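Side-chain contacts in gdp-l-fucose synthetase (Naegleria fowleri, PDB 6AQZ), which binds NADP and probably makes GDP-L-fucose by NADPH-dependent epimerisation and reduction of a GDP-4-keto-6-deoxymannose intermediate: residues W171-A176 and Q255-I260; L247-F252 and R311-F316; G37-H42 and L238-A243; P196-N201 and V207-M212. One frame throughout, in Å; residues are numbered along the deposited sequence.

In the fold
Contact 3 opens first, on helix 35-46, which carries the last glycine of a probable Rossmann-type glycine-rich turn. Contact 1 opens next on helix 156-179. The short loop of contact 4, from 196-201 to 207-212, then closes within both. Contact 3 closes at 238-243, and helix 240-253 goes on to open contact 2 at 247-252, in series. Contact 1 crosses both: it closes at 255-260, before contact 2 does at 311-316. Packing links the set: V40 meets L247, I260 meets W249, and P196 meets H241. Contacts 1 and 4 lie on opposite sides of the chain's centre, while the side chains of S240 and D198 bring contacts 3 and 4 within about 8 and 5 Å of bound NADP.

Contact 1: residues W171-A176 and Q255-I260; sequences WYNEKA and QSEEPI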
loop_
_atom_site.group_PDB
_atom_site.type_symbol
_atom_site.label_atom_id
_atom_site.label_comp_id
_atom_site.label_asym_id
_atom_site.label_seq_id
_atom_site.Cartn_x
_atom_site.Cartn_y
_atom_site.Cartn_z
ATOM N N TRP A 171 -8.434 -4.975 8.284
ATOM C CA TRP A 171 -8.016 -6.369 8.330
ATOM C C TRP A 171 -7.862 -6.850 9.772
ATOM O O TRP A 171 -8.230 -7.984 10.092
ATOM C CB TRP A 171 -6.708 -6.525 7.551
ATOM C CG TRP A 171 -6.876 -6.240 6.094
ATOM C CD1 TRP A 171 -7.992 -6.487 5.343
ATOM C CD2 TRP A 171 -5.921 -5.632 5.205
ATOM N NE1 TRP A 171 -7.785 -6.090 4.048
ATOM C CE2 TRP A 171 -6.526 -5.567 3.930
ATOM C CE3 TRP A 171 -4.620 -5.140 5.364
ATOM C CZ2 TRP A 171 -5.873 -5.043 2.816
ATOM C CZ3 TRP A 171 -3.975 -4.611 4.258
ATOM C CH2 TRP A 171 -4.604 -4.565 2.999
ATOM N N TYR A 172 -7.362 -5.995 10.669
ATOM C CA TYR A 172 -7.300 -6.415 12.068
ATOM C C TYR A 172 -8.689 -6.496 12.695
ATOM O O TYR A 172 -8.898 -7.312 13.596
ATOM C CB TYR A 172 -6.404 -5.492 12.908
ATOM C CG TYR A 172 -4.974 -5.982 12.989
ATOM C CD1 TYR A 172 -4.693 -7.284 13.396
ATOM C CD2 TYR A 172 -3.900 -5.139 12.681
ATOM C CE1 TYR A 172 -3.397 -7.734 13.477
ATOM C CE2 TYR A 172 -2.597 -5.583 12.761
ATOM C CZ TYR A 172 -2.355 -6.872 13.166
ATOM O OH TYR A 172 -1.063 -7.306 13.242
ATOM N N ASN A 173 -9.650 -5.678 12.241
ATOM C CA ASN A 173 -11.024 -5.877 12.701
ATOM C C ASN A 173 -11.542 -7.239 12.257
ATOM O O ASN A 173 -12.173 -7.950 13.048
ATOM C CB ASN A 173 -11.947 -4.759 12.200
ATOM C CG ASN A 173 -11.674 -3.395 12.896
ATOM O OD1 ASN A 173 -11.220 -3.341 14.043
ATOM N ND2 ASN A 173 -11.956 -2.297 12.187
ATOM N N GLU A 174 -11.240 -7.645 11.009
ATOM C CA GLU A 174 -11.655 -8.975 10.533
ATOM C C GLU A 174 -11.057 -10.072 11.396
ATOM O O GLU A 174 -11.748 -11.020 11.772
ATOM C CB GLU A 174 -11.253 -9.203 9.078
ATOM C CG GLU A 174 -12.073 -8.475 8.031
ATOM C CD GLU A 174 -11.627 -8.833 6.619
ATOM O OE1 GLU A 174 -11.297 -10.017 6.367
ATOM O OE2 GLU A 174 -11.566 -7.917 5.768
ATOM N N LYS A 175 -9.775 -9.949 11.742
ATOM C CA LYS A 175 -9.170 -10.954 12.609
ATOM C C LYS A 175 -9.818 -10.953 13.997
ATOM O O LYS A 175 -10.111 -12.019 14.550
ATOM C CB LYS A 175 -7.662 -10.721 12.694
ATOM C CG LYS A 175 -6.923 -11.784 13.480
ATOM C CD LYS A 175 -5.428 -11.511 13.498
ATOM C CE LYS A 175 -4.670 -12.601 14.216
ATOM N NZ LYS A 175 -3.199 -12.436 14.077
ATOM N N ALA A 176 -10.079 -9.767 14.566
ATOM C CA ALA A 176 -10.687 -9.716 15.898
ATOM C C ALA A 176 -12.060 -10.372 15.901
ATOM O O ALA A 176 -12.385 -11.145 16.806
ATOM C CB ALA A 176 -10.777 -8.274 16.405
ATOM N N GLN A 255 -18.009 3.907 16.748
ATOM C CA GLN A 255 -17.845 2.463 16.637
ATOM C C GLN A 255 -17.529 1.998 15.230
ATOM O O GLN A 255 -17.235 0.823 15.044
ATOM C CB GLN A 255 -19.124 1.739 17.091
ATOM C CG GLN A 255 -19.351 1.730 18.555
ATOM C CD GLN A 255 -20.652 1.100 18.923
ATOM O OE1 GLN A 255 -21.609 1.123 18.147
ATOM N NE2 GLN A 255 -20.715 0.540 20.118
ATOM N N SER A 256 -17.688 2.852 14.237
ATOM C CA SER A 256 -17.483 2.455 12.858
ATOM C C SER A 256 -15.990 2.384 12.539
ATOM O O SER A 256 -15.191 3.195 13.024
ATOM C CB SER A 256 -18.187 3.462 11.947
ATOM O OG SER A 256 -17.802 3.380 10.596
ATOM N N GLU A 257 -15.626 1.414 11.702
ATOM C CA GLU A 257 -14.273 1.301 11.185
ATOM C C GLU A 257 -14.015 2.259 10.024
ATOM O O GLU A 257 -12.864 2.395 9.608
ATOM C CB GLU A 257 -13.992 -0.151 10.765
ATOM C CG GLU A 257 -14.659 -0.561 9.427
ATOM C CD GLU A 257 -14.343 -1.997 8.957
ATOM O OE1 GLU A 257 -13.438 -2.670 9.492
ATOM O OE2 GLU A 257 -15.039 -2.469 8.039
ATOM N N GLU A 258 -15.050 2.910 9.480
ATOM C CA GLU A 258 -14.837 3.902 8.427
ATOM C C GLU A 258 -14.180 5.144 9.020
ATOM O O GLU A 258 -14.582 5.594 10.100
ATOM C CB GLU A 258 -16.162 4.318 7.788
ATOM C CG GLU A 258 -16.989 3.167 7.281
ATOM C CD GLU A 258 -16.299 2.405 6.165
ATOM O OE1 GLU A 258 -15.560 3.038 5.365
ATOM O OE2 GLU A 258 -16.484 1.165 6.112
ATOM N N PRO A 259 -13.195 5.737 8.340
ATOM C CA PRO A 259 -12.606 6.982 8.862
ATOM C C PRO A 259 -13.664 8.063 8.921
ATOM O O PRO A 259 -14.618 8.058 8.151
ATOM C CB PRO A 259 -11.510 7.324 7.849
ATOM C CG PRO A 259 -11.854 6.547 6.604
ATOM C CD PRO A 259 -12.597 5.319 7.056
ATOM N N ILE A 260 -13.520 8.971 9.881
ATOM C CA ILE A 260 -14.416 10.118 10.005
ATOM C C ILE A 260 -13.574 11.372 9.851
ATOM O O ILE A 260 -12.544 11.519 10.514
ATOM C CB ILE A 260 -15.188 10.115 11.339
ATOM C CG1 ILE A 260 -16.089 11.339 11.435
ATOM C CG2 ILE A 260 -14.262 10.065 12.554
ATOM C CD1 ILE A 260 -17.000 11.321 12.680
#
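N173, on helix 156-179, reaches E257 through a single side-chain hydrogen bond. Only 86 Å² is buried between the segments, and the closest CA pair, N173 and E257, is still 8.0 Å apart. The tight part is the N173 amide: its ND2 donates to OE1 of E257 over 3.1 Å with an N-H...O angle of 169°. The acceptor lies close to the amide plane, and OE1 uses its anti lone pair, the one turned away from the other carboxylate oxygen. E257 CG sits between the backbone N and the carbonyl carbon (chi1 76°), and the chain, extended beyond it, runs past the amide in the opposite direction. E257 CB lies 3.3 Å from N173 ND2. The other end of the amide is held too, since N173 OD1 accepts from the backbone N of F185 on strand 184-194.

The loop side is looser, and E257 is partly exposed. Next to E257, S256 OG accepts from E258 N in an ST turn, and E258 forms a salt bridge to R170. With donor and acceptor both engaged, the buried amide is fixed in rotation and joins helix, strand and loop by directional bonds rather than by extensive packing.

Contact 2: residues L247-F252 and R311-F316; sequences LLWTMF and RLNPTF
L312, in the last turn of helix 307-312, touches the W249 indole: L312 CB lies 3.8 Å from W249 CH2, the two side chains crossing at about a right angle. N313, the first residue to leave the helix, carries most of the contact. With chi1 at -168°, its CG is anti to the backbone N, and the amide is carried over one face of the indole, almost flat against it, the planes 16° apart. N313 ND2 is 3.2 Å from W249 CD1 and 3.4 Å from W249 NE1. Both nitrogens are donors and no hydrogen bond joins them; the amide nitrogen simply lies over the ring face, in van der Waals contact. N313 CB adds a CH-pi contact over the same indole, 4.2 Å from the centroid of the five-membered ring of W249. From N313 the chain makes a type I beta turn through P314 and T315, and F316 N closes it by donating to N313 O over 3.3 Å. F316, at the end of the turn, heads back toward helix 240-253, where its ring packs on R245 and M246.

Among the neighbouring elements, F309 of helix 307-312 meets both W249 and F316 edge-to-face, so the aromatic groups continue beyond the two segments. Helix 240-253 turns W249 to this partly exposed side, while L247 packs inward on I125 of strand 123-127 and V40 of helix 35-46.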
loop_
_atom_site.group_PDB
_atom_site.type_symbol
_atom_site.label_atom_id
_atom_site.label_comp_id
_atom_site.label_asym_id
_atom_site.label_seq_id
_atom_site.Cartn_x
_atom_site.Cartn_y
_atom_site.Cartn_z
ATOM N N LEU A 247 -11.401 14.361 18.342
ATOM C CA LEU A 247 -10.755 13.057 18.449
ATOM C C LEU A 247 -11.199 12.346 19.719
ATOM O O LEU A 247 -11.443 11.133 19.708
ATOM C CB LEU A 247 -9.229 13.206 18.408
ATOM C CG LEU A 247 -8.294 12.017 18.663
ATOM C CD1 LEU A 247 -8.502 10.871 17.628
ATOM C CD2 LEU A 247 -6.868 12.486 18.586
ATOM N N LEU A 248 -11.286 13.082 20.837
ATOM C CA LEU A 248 -11.702 12.452 22.086
ATOM C C LEU A 248 -13.160 11.992 22.028
ATOM O O LEU A 248 -13.485 10.900 22.505
ATOM C CB LEU A 248 -11.451 13.393 23.257
ATOM C CG LEU A 248 -9.941 13.496 23.512
ATOM C CD1 LEU A 248 -9.613 14.597 24.521
ATOM C CD2 LEU A 248 -9.326 12.159 23.917
ATOM N N TRP A 249 -14.044 12.802 21.445
ATOM C CA TRP A 249 -15.400 12.328 21.197
ATOM C C TRP A 249 -15.391 11.027 20.388
ATOM O O TRP A 249 -16.132 10.088 20.695
ATOM C CB TRP A 249 -16.206 13.414 20.478
ATOM C CG TRP A 249 -17.549 12.962 20.078
ATOM C CD1 TRP A 249 -18.710 13.103 20.781
ATOM C CD2 TRP A 249 -17.894 12.266 18.872
ATOM N NE1 TRP A 249 -19.757 12.538 20.093
ATOM C CE2 TRP A 249 -19.287 12.021 18.913
ATOM C CE3 TRP A 249 -17.161 11.826 17.762
ATOM C CZ2 TRP A 249 -19.966 11.363 17.886
ATOM C CZ3 TRP A 249 -17.837 11.155 16.734
ATOM C CH2 TRP A 249 -19.222 10.929 16.812
ATOM N N THR A 250 -14.543 10.953 19.365
ATOM C CA THR A 250 -14.452 9.752 18.534
ATOM C C THR A 250 -14.071 8.529 19.365
ATOM O O THR A 250 -14.703 7.481 19.263
ATOM C CB THR A 250 -13.453 10.000 17.391
ATOM O OG1 THR A 250 -13.937 11.055 16.547
ATOM C CG2 THR A 250 -13.222 8.752 16.535
ATOM N N MET A 251 -13.068 8.656 20.226
ATOM C CA MET A 251 -12.687 7.551 21.103
ATOM C C MET A 251 -13.834 7.151 22.021
ATOM O O MET A 251 -13.955 5.987 22.406
ATOM C CB MET A 251 -11.462 7.946 21.936
ATOM C CG MET A 251 -11.000 6.940 22.975
ATOM S SD MET A 251 -9.562 7.582 23.932
ATOM C CE MET A 251 -10.306 8.859 24.905
ATOM N N PHE A 252 -14.630 8.121 22.457
ATOM C CA PHE A 252 -15.678 7.814 23.417
ATOM C C PHE A 252 -16.908 7.195 22.765
ATOM O O PHE A 252 -17.617 6.429 23.419
ATOM C CB PHE A 252 -16.108 9.082 24.154
ATOM C CG PHE A 252 -15.046 9.661 25.043
ATOM C CD1 PHE A 252 -14.066 8.861 25.595
ATOM C CD2 PHE A 252 -15.030 11.016 25.318
ATOM C CE1 PHE A 252 -13.100 9.399 26.419
ATOM C CE2 PHE A 252 -14.055 11.563 26.134
ATOM C CZ PHE A 252 -13.084 10.748 26.680
ATOM N N ARG A 311 -23.393 15.289 11.390
ATOM C CA ARG A 311 -24.566 14.453 11.600
ATOM C C ARG A 311 -24.441 13.629 12.880
ATOM O O ARG A 311 -25.438 13.410 13.576
ATOM C CB ARG A 311 -24.796 13.572 10.364
ATOM C CG ARG A 311 -25.619 12.325 10.596
ATOM C CD ARG A 311 -25.878 11.530 9.289
ATOM N NE ARG A 311 -24.686 10.834 8.791
ATOM C CZ ARG A 311 -24.230 9.693 9.304
ATOM N NH1 ARG A 311 -24.853 9.124 10.334
ATOM N NH2 ARG A 311 -23.154 9.112 8.794
ATOM N N LEU A 312 -23.237 13.157 13.210
ATOM C CA LEU A 312 -23.102 12.300 14.382
ATOM C C LEU A 312 -22.984 13.100 15.675
ATOM O O LEU A 312 -23.372 12.607 16.740
ATOM C CB LEU A 312 -21.896 11.374 14.216
ATOM C CG LEU A 312 -22.204 10.288 13.184
ATOM C CD1 LEU A 312 -21.083 9.282 13.066
ATOM C CD2 LEU A 312 -23.528 9.612 13.558
ATOM N N ASN A 313 -22.504 14.338 15.607
ATOM C CA ASN A 313 -22.296 15.159 16.798
ATOM C C ASN A 313 -22.768 16.571 16.488
ATOM O O ASN A 313 -21.968 17.508 16.386
ATOM C CB ASN A 313 -20.822 15.119 17.215
ATOM C CG ASN A 313 -20.563 15.706 18.591
ATOM O OD1 ASN A 313 -21.487 16.101 19.311
ATOM N ND2 ASN A 313 -19.292 15.707 18.989
ATOM N N PRO A 314 -24.088 16.760 16.339
ATOM C CA PRO A 314 -24.589 18.067 15.882
ATOM C C PRO A 314 -24.361 19.209 16.859
ATOM O O PRO A 314 -24.232 20.352 16.401
ATOM C CB PRO A 314 -26.089 17.812 15.648
ATOM C CG PRO A 314 -26.423 16.617 16.494
ATOM C CD PRO A 314 -25.172 15.764 16.467
ATOM N N THR A 315 -24.260 18.958 18.168
ATOM C CA THR A 315 -24.097 20.067 19.108
ATOM C C THR A 315 -22.640 20.485 19.309
ATOM O O THR A 315 -22.361 21.284 20.210
ATOM C CB THR A 315 -24.666 19.738 20.494
ATOM O OG1 THR A 315 -23.912 18.662 21.068
ATOM C CG2 THR A 315 -26.167 19.420 20.461
ATOM N N PHE A 316 -21.705 19.981 18.506
ATOM C CA PHE A 316 -20.307 20.318 18.739
ATOM C C PHE A 316 -20.043 21.795 18.473
ATOM O O PHE A 316 -20.477 22.345 17.457
ATOM C CB PHE A 316 -19.390 19.461 17.879
ATOM C CG PHE A 316 -17.940 19.710 18.136
ATOM C CD1 PHE A 316 -17.297 19.069 19.184
ATOM C CD2 PHE A 316 -17.214 20.577 17.336
ATOM C CE1 PHE A 316 -15.943 19.280 19.427
ATOM C CE2 PHE A 316 -15.869 20.779 17.566
ATOM C CZ PHE A 316 -15.231 20.141 18.621
#

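Contact 3: residues G37-H42 and L238-A243; sequences GKAVEH and LYSHDA
A39 and H241 bring their backbones close, with CA atoms 5.0 Å apart, where helix 35-46 meets the first turn of helix 240-253. The small A39 side chain permits this approach: its CB lies 3.3 Å from the backbone O of S240 and 3.7 Å from S240 OG, and it also meets H241 CD2 at the edge of the imidazole. One turn further on, H42 extends its ring across the interface, CG anti to the backbone N (chi1 174°), to form an offset stack with H241. The ring centroids are 4.2 Å apart and the planes 26° from parallel. H42 ND1 sits over one face of H241, 3.2 Å from its CE1, but the angle is too poor for a hydrogen bond between the ND1 atoms. Over the opposite face lies CZ of Y239, so atoms lie over both faces of this imidazole, each displaced toward the ring's rim.

G37 is the third glycine of a GxGxxG pattern, consistent with the first helix of an NADP-binding Rossmann fold; the S240 side chain is about 8 Å from the bound NADP. Behind A39, V40 packs on A244 of helix 240-253, while L238, near the end of strand 234-239, pairs through its backbone with strand 184-194.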
loop_
_atom_site.group_PDB
_atom_site.type_symbol
_atom_site.label_atom_id
_atom_site.label_comp_id
_atom_site.label_asym_id
_atom_site.label_seq_id
_atom_site.Cartn_x
_atom_site.Cartn_y
_atom_site.Cartn_z
ATOM N N GLY A 37 -0.815 15.784 19.255
ATOM C CA GLY A 37 -0.672 15.123 20.542
ATOM C C GLY A 37 -0.734 16.074 21.726
ATOM O O GLY A 37 -1.375 15.771 22.739
ATOM N N LYS A 38 -0.025 17.221 21.632
ATOM C CA LYS A 38 -0.030 18.198 22.724
ATOM C C LYS A 38 -1.424 18.775 22.930
ATOM O O LYS A 38 -1.799 19.115 24.052
ATOM C CB LYS A 38 0.974 19.325 22.449
ATOM C CG LYS A 38 2.433 18.851 22.420
ATOM C CD LYS A 38 2.920 18.312 23.748
ATOM C CE LYS A 38 3.404 19.441 24.635
ATOM N NZ LYS A 38 4.025 18.913 25.870
ATOM N N ALA A 39 -2.199 18.915 21.849
ATOM C CA ALA A 39 -3.571 19.377 21.992
ATOM C C ALA A 39 -4.409 18.370 22.780
ATOM O O ALA A 39 -5.139 18.747 23.706
ATOM C CB ALA A 39 -4.167 19.640 20.616
ATOM N N VAL A 40 -4.274 17.076 22.463
ATOM C CA VAL A 40 -4.973 16.057 23.238
ATOM C C VAL A 40 -4.561 16.132 24.705
ATOM O O VAL A 40 -5.406 16.073 25.607
ATOM C CB VAL A 40 -4.728 14.657 22.637
ATOM C CG1 VAL A 40 -5.286 13.577 23.549
ATOM C CG2 VAL A 40 -5.347 14.557 21.250
ATOM N N GLU A 41 -3.259 16.283 24.964
ATOM C CA GLU A 41 -2.774 16.376 26.342
ATOM C C GLU A 41 -3.376 17.583 27.066
ATOM O O GLU A 41 -3.685 17.516 28.262
ATOM C CB GLU A 41 -1.248 16.453 26.349
ATOM C CG GLU A 41 -0.638 16.561 27.743
ATOM C CD GLU A 41 0.870 16.742 27.726
ATOM O OE1 GLU A 41 1.419 17.300 26.745
ATOM O OE2 GLU A 41 1.509 16.299 28.697
ATOM N N HIS A 42 -3.542 18.698 26.355
ATOM C CA HIS A 42 -4.149 19.885 26.939
ATOM C C HIS A 42 -5.625 19.649 27.280
ATOM O O HIS A 42 -6.079 19.999 28.371
ATOM C CB HIS A 42 -3.968 21.062 25.984
ATOM C CG HIS A 42 -4.687 22.304 26.411
ATOM N ND1 HIS A 42 -5.799 22.782 25.751
ATOM C CD2 HIS A 42 -4.456 23.162 27.433
ATOM C CE1 HIS A 42 -6.224 23.881 26.351
ATOM N NE2 HIS A 42 -5.426 24.134 27.373
ATOM N N LEU A 238 -8.366 23.826 10.965
ATOM C CA LEU A 238 -8.947 23.296 12.196
ATOM C C LEU A 238 -7.986 23.515 13.351
ATOM O O LEU A 238 -6.850 23.032 13.312
ATOM C CB LEU A 238 -9.292 21.808 12.058
ATOM C CG LEU A 238 -10.004 21.169 13.252
ATOM C CD1 LEU A 238 -11.334 21.907 13.532
ATOM C CD2 LEU A 238 -10.241 19.682 12.990
ATOM N N TYR A 239 -8.449 24.240 14.372
ATOM C CA TYR A 239 -7.668 24.450 15.588
ATOM C C TYR A 239 -7.365 23.124 16.265
ATOM O O TYR A 239 -8.267 22.319 16.511
ATOM C CB TYR A 239 -8.441 25.365 16.548
ATOM C CG TYR A 239 -7.676 25.872 17.754
ATOM C CD1 TYR A 239 -6.299 26.068 17.705
ATOM C CD2 TYR A 239 -8.345 26.197 18.934
ATOM C CE1 TYR A 239 -5.605 26.552 18.805
ATOM C CE2 TYR A 239 -7.663 26.692 20.047
ATOM C CZ TYR A 239 -6.292 26.868 19.976
ATOM O OH TYR A 239 -5.599 27.345 21.064
ATOM N N SER A 240 -6.100 22.923 16.626
ATOM C CA SER A 240 -5.711 21.643 17.204
ATOM C C SER A 240 -6.478 21.314 18.483
ATOM O O SER A 240 -6.784 20.142 18.724
ATOM C CB SER A 240 -4.204 21.632 17.449
ATOM O OG SER A 240 -3.858 22.597 18.418
ATOM N N HIS A 241 -6.807 22.310 19.319
ATOM C CA HIS A 241 -7.592 21.981 20.510
ATOM C C HIS A 241 -8.995 21.487 20.136
ATOM O O HIS A 241 -9.522 20.553 20.757
ATOM C CB HIS A 241 -7.675 23.183 21.447
ATOM C CG HIS A 241 -6.364 23.560 22.051
ATOM N ND1 HIS A 241 -6.221 24.623 22.916
ATOM C CD2 HIS A 241 -5.132 23.019 21.912
ATOM C CE1 HIS A 241 -4.959 24.717 23.290
ATOM N NE2 HIS A 241 -4.274 23.761 22.688
ATOM N N ASP A 242 -9.606 22.087 19.111
ATOM C CA ASP A 242 -10.874 21.573 18.613
ATOM C C ASP A 242 -10.716 20.161 18.040
ATOM O O ASP A 242 -11.525 19.268 18.336
ATOM C CB ASP A 242 -11.437 22.512 17.553
ATOM C CG ASP A 242 -11.916 23.806 18.114
ATOM O OD1 ASP A 242 -11.984 23.956 19.359
ATOM O OD2 ASP A 242 -12.251 24.676 17.285
ATOM N N ALA A 243 -9.668 19.935 17.243
ATOM C CA ALA A 243 -9.430 18.596 16.702
ATOM C C ALA A 243 -9.263 17.578 17.822
ATOM O O ALA A 243 -9.739 16.438 17.712
ATOM C CB ALA A 243 -8.191 18.588 15.802
#

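Contact 4: residues P196-N201 and V207-M212; sequences PHDNFN and VLPGLM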
loop_
_atom_site.group_PDB
_atom_site.type_symbol
_atom_site.label_atom_id
_atom_site.label_comp_id
_atom_site.label_asym_id
_atom_site.label_seq_id
_atom_site.Cartn_x
_atom_site.Cartn_y
_atom_site.Cartn_z
ATOM N N PRO A 196 -0.585 25.541 19.084
ATOM C CA PRO A 196 0.669 25.511 19.838
ATOM C C PRO A 196 1.409 24.201 19.628
ATOM O O PRO A 196 0.821 23.171 19.300
ATOM C CB PRO A 196 0.224 25.695 21.301
ATOM C CG PRO A 196 -1.213 25.495 21.333
ATOM C CD PRO A 196 -1.750 25.786 19.945
ATOM N N HIS A 197 2.731 24.269 19.799
ATOM C CA HIS A 197 3.653 23.146 19.638
ATOM C C HIS A 197 3.738 22.643 18.201
ATOM O O HIS A 197 4.235 21.543 17.966
ATOM C CB HIS A 197 3.287 21.998 20.576
ATOM C CG HIS A 197 3.352 22.371 22.021
ATOM N ND1 HIS A 197 4.536 22.421 22.722
ATOM C CD2 HIS A 197 2.377 22.710 22.898
ATOM C CE1 HIS A 197 4.287 22.770 23.973
ATOM N NE2 HIS A 197 2.985 22.948 24.106
ATOM N N ASP A 198 3.320 23.468 17.244
ATOM C CA ASP A 198 3.445 23.206 15.821
ATOM C C ASP A 198 4.906 23.287 15.397
ATOM O O ASP A 198 5.805 23.533 16.203
ATOM C CB ASP A 198 2.608 24.209 15.039
ATOM C CG ASP A 198 2.095 23.653 13.724
ATOM O OD1 ASP A 198 2.696 22.689 13.207
ATOM O OD2 ASP A 198 1.103 24.215 13.207
ATOM N N ASN A 199 5.152 23.025 14.117
ATOM C CA ASN A 199 6.467 23.207 13.510
ATOM C C ASN A 199 6.449 24.533 12.759
ATOM O O ASN A 199 5.808 24.648 11.712
ATOM C CB ASN A 199 6.817 22.047 12.580
ATOM C CG ASN A 199 8.192 22.199 11.975
ATOM O OD1 ASN A 199 8.901 23.179 12.240
ATOM N ND2 ASN A 199 8.598 21.224 11.189
ATOM N N PHE A 200 7.160 25.534 13.285
ATOM C CA PHE A 200 7.090 26.879 12.737
ATOM C C PHE A 200 8.239 27.220 11.797
ATOM O O PHE A 200 8.440 28.400 11.496
ATOM C CB PHE A 200 7.035 27.891 13.870
ATOM C CG PHE A 200 5.819 27.765 14.714
ATOM C CD1 PHE A 200 4.673 28.454 14.396
ATOM C CD2 PHE A 200 5.824 26.954 15.833
ATOM C CE1 PHE A 200 3.550 28.342 15.193
ATOM C CE2 PHE A 200 4.710 26.836 16.632
ATOM C CZ PHE A 200 3.573 27.539 16.318
ATOM N N ASN A 201 8.991 26.229 11.334
ATOM C CA ASN A 201 10.020 26.469 10.335
ATOM C C ASN A 201 9.368 26.946 9.046
ATOM O O ASN A 201 8.518 26.247 8.487
ATOM C CB ASN A 201 10.798 25.170 10.094
ATOM C CG ASN A 201 11.944 25.341 9.103
ATOM O OD1 ASN A 201 11.754 25.206 7.893
ATOM N ND2 ASN A 201 13.145 25.590 9.616
ATOM N N VAL A 207 1.723 25.976 6.096
ATOM C CA VAL A 207 1.559 27.355 5.646
ATOM C C VAL A 207 1.245 28.286 6.814
ATOM O O VAL A 207 1.878 29.334 6.986
ATOM C CB VAL A 207 0.470 27.419 4.569
ATOM C CG1 VAL A 207 0.056 28.851 4.339
ATOM C CG2 VAL A 207 0.984 26.763 3.272
ATOM N N LEU A 208 0.258 27.916 7.632
ATOM C CA LEU A 208 -0.200 28.805 8.698
ATOM C C LEU A 208 0.866 29.001 9.767
ATOM O O LEU A 208 1.191 30.162 10.077
ATOM C CB LEU A 208 -1.519 28.273 9.265
ATOM C CG LEU A 208 -2.445 29.164 10.082
ATOM C CD1 LEU A 208 -3.896 28.631 10.059
ATOM C CD2 LEU A 208 -1.921 29.243 11.496
ATOM N N PRO A 209 1.455 27.956 10.358
ATOM C CA PRO A 209 2.541 28.211 11.314
ATOM C C PRO A 209 3.718 28.937 10.685
ATOM O O PRO A 209 4.372 29.734 11.368
ATOM C CB PRO A 209 2.924 26.807 11.801
ATOM C CG PRO A 209 2.395 25.875 10.784
ATOM C CD PRO A 209 1.176 26.514 10.230
ATOM N N GLY A 210 4.007 28.687 9.402
ATOM C CA GLY A 210 5.057 29.432 8.730
ATOM C C GLY A 210 4.715 30.902 8.599
ATOM O O GLY A 210 5.568 31.774 8.807
ATOM N N LEU A 211 3.449 31.205 8.311
ATOM C CA LEU A 211 3.059 32.605 8.242
ATOM C C LEU A 211 3.232 33.280 9.600
ATOM O O LEU A 211 3.629 34.446 9.670
ATOM C CB LEU A 211 1.622 32.726 7.762
ATOM C CG LEU A 211 1.486 32.485 6.261
ATOM C CD1 LEU A 211 0.035 32.618 5.846
ATOM C CD2 LEU A 211 2.377 33.412 5.457
ATOM N N MET A 212 2.968 32.549 10.689
ATOM C CA MET A 212 3.165 33.114 12.023
ATOM C C MET A 212 4.626 33.433 12.285
ATOM O O MET A 212 4.952 34.514 12.785
ATOM C CB MET A 212 2.644 32.168 13.100
ATOM C CG MET A 212 1.149 32.194 13.233
ATOM S SD MET A 212 0.561 31.132 14.554
ATOM C CE MET A 212 -1.200 31.363 14.335
#
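D198 sets OD2 of its carboxylate against the ring of P209, 3.2 Å from P209 CG and 3.5 Å from P209 CB, while OD1 accepts from the backbone N of N199; no hydrogen bond joins the two segments. The motifs are an Asx turn in the loop, where N199 OD1 accepts from N201 N over 3.2 Å, and a Met-aromatic contact from the loop to helix 207-221. P209 lies in the first turn of that helix, where the missing N-H of a proline costs no helical bond, and its ring projects into the loop that leads there from strand 184-194. The ring of F200, the residue whose CA is nearest that of P209, reaches P209 with CG anti to the carbonyl carbon (chi1 -63°). F200 CD1 meets P209 CB at 3.5 Å, the two side chains at about a right angle, and P209 O lies near the ring plane, beside F200 CD1.

F332 of helix 321-335 stacks on F200. The D198 side chain is about 5 Å from the bound NADP, which places this loop beside the cofactor site. Farther along the helix, M212 SD lies 4.1 Å from F200 CE1, at the ring edge; its line to the ring centroid is 81° off the normal.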